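Lysosome-associated membrane glycoprotein 1 (Mus musculus, PDB 5GV0) is a heavily glycosylated membrane protein of lysosomes that assembles with other copies of itself. Local coordinates at residues K109-T114 with L135-V140. Residues are numbered along the deposited sequence; the frame is centred on the assembly and turned at random.
Sequences KALQAT and LNVFSV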
# COMPACT_ATOMS: atom_id res chain seq x y z
N LYS A 109 -0.57 11.21 0.67
CA LYS A 109 -1.99 11.32 0.34
C LYS A 109 -2.19 10.80 -1.07
O LYS A 109 -2.03 11.53 -2.06
CB LYS A 109 -2.50 12.75 0.47
CG LYS A 109 -4.00 12.86 0.20
CD LYS A 109 -4.60 14.17 0.69
CE LYS A 109 -4.81 14.15 2.20
NZ LYS A 109 -5.50 15.38 2.67
N ALA A 110 -2.51 9.51 -1.16
CA ALA A 110 -2.74 8.87 -2.44
C ALA A 110 -3.95 7.95 -2.31
O ALA A 110 -4.47 7.76 -1.21
CB ALA A 110 -1.50 8.09 -2.89
N LEU A 111 -4.38 7.41 -3.45
CA LEU A 111 -5.50 6.47 -3.49
C LEU A 111 -6.73 7.07 -2.80
O LEU A 111 -7.47 6.38 -2.09
CB LEU A 111 -5.11 5.13 -2.85
CG LEU A 111 -3.73 4.55 -3.18
CD1 LEU A 111 -3.56 3.16 -2.54
CD2 LEU A 111 -3.51 4.47 -4.69
N GLN A 112 -6.95 8.36 -3.00
CA GLN A 112 -7.99 9.08 -2.29
C GLN A 112 -9.36 8.91 -2.95
O GLN A 112 -9.50 9.06 -4.16
CB GLN A 112 -7.64 10.56 -2.20
CG GLN A 112 -8.66 11.38 -1.41
CD GLN A 112 -8.19 12.80 -1.13
OE1 GLN A 112 -7.73 13.10 -0.03
NE2 GLN A 112 -8.31 13.67 -2.12
N ALA A 113 -10.36 8.62 -2.13
CA ALA A 113 -11.72 8.52 -2.61
C ALA A 113 -12.72 8.85 -1.51
O ALA A 113 -12.39 8.86 -0.32
CB ALA A 113 -12.00 7.11 -3.16
N THR A 114 -13.94 9.14 -1.94
CA THR A 114 -15.05 9.38 -1.04
C THR A 114 -15.35 8.16 -0.17
O THR A 114 -15.44 7.04 -0.66
CB THR A 114 -16.30 9.73 -1.84
OG1 THR A 114 -16.00 10.82 -2.73
CG2 THR A 114 -17.46 10.09 -0.92
N LEU A 135 6.66 3.30 -3.88
CA LEU A 135 5.68 2.23 -3.91
C LEU A 135 4.93 2.34 -5.22
O LEU A 135 4.19 3.30 -5.43
CB LEU A 135 4.72 2.32 -2.73
CG LEU A 135 3.55 1.34 -2.74
CD1 LEU A 135 4.02 -0.10 -2.58
CD2 LEU A 135 2.54 1.71 -1.66
N ASN A 136 5.14 1.38 -6.10
CA ASN A 136 4.49 1.37 -7.40
C ASN A 136 3.17 0.63 -7.31
O ASN A 136 3.13 -0.58 -7.08
CB ASN A 136 5.42 0.77 -8.45
CG ASN A 136 6.69 1.59 -8.62
OD1 ASN A 136 6.75 2.74 -8.18
ND2 ASN A 136 7.69 1.01 -9.26
N VAL A 137 2.10 1.40 -7.43
CA VAL A 137 0.74 0.87 -7.43
C VAL A 137 0.39 0.64 -8.88
O VAL A 137 -0.02 1.56 -9.59
CB VAL A 137 -0.25 1.84 -6.76
CG1 VAL A 137 -1.62 1.20 -6.71
CG2 VAL A 137 0.23 2.19 -5.36
N PHE A 138 0.59 -0.59 -9.32
CA PHE A 138 0.50 -0.93 -10.73
C PHE A 138 -0.96 -0.91 -11.16
O PHE A 138 -1.30 -0.39 -12.23
CB PHE A 138 1.15 -2.29 -10.98
CG PHE A 138 1.20 -2.67 -12.42
CD1 PHE A 138 2.21 -2.20 -13.23
CD2 PHE A 138 0.23 -3.50 -12.97
CE1 PHE A 138 2.26 -2.55 -14.57
CE2 PHE A 138 0.27 -3.86 -14.30
CZ PHE A 138 1.29 -3.38 -15.10
N SER A 139 -1.82 -1.47 -10.32
CA SER A 139 -3.26 -1.31 -10.49
C SER A 139 -3.92 -1.49 -9.13
O SER A 139 -3.34 -2.11 -8.24
CB SER A 139 -3.84 -2.31 -11.50
OG SER A 139 -3.81 -3.62 -10.97
N VAL A 140 -5.12 -0.94 -8.97
CA VAL A 140 -5.72 -0.95 -7.65
C VAL A 140 -7.22 -0.70 -7.69
O VAL A 140 -7.71 0.14 -8.45
CB VAL A 140 -5.06 0.10 -6.74
CG1 VAL A 140 -5.11 1.50 -7.38
CG2 VAL A 140 -5.68 0.12 -5.35
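Leu111 reaches across the domain interior to Val137 and Val140 through a single methyl, CD2, so this contact is purely apolar. CD2 lies 4.3 Å from CG1 of Val137 and equally 4.3 Å from CG1 of Val140, resting over the pair, whose two CG1 methyls are themselves 3.6 Å apart. A leucine suits the spanning side because its branch point stands one carbon further out; the two β-branched valines suit extended chain and offer short, stiff methyls. The contact joins two sheets of the β-prism fold seen in LAMP luminal domains. In Val137, CG1 is anti to the backbone N (chi1 -176°), which swings that methyl toward its neighbour Val140. Backbone geometry sets up both sides. A classic β bulge at Phe138 and Ser139, against strand 14-30, inserts one residue into the alternation, and Val137 and Val140 therefore face the same way instead of opposite ways. Leu111 sits at a corner where the chain turns, with left-handed backbone angles (phi 53°, psi 40°). Aromatic and aliphatic surface continues around it: Tyr119 of strand 118-121 touches both Leu111 and Val140, while Ile127 packs on Val137.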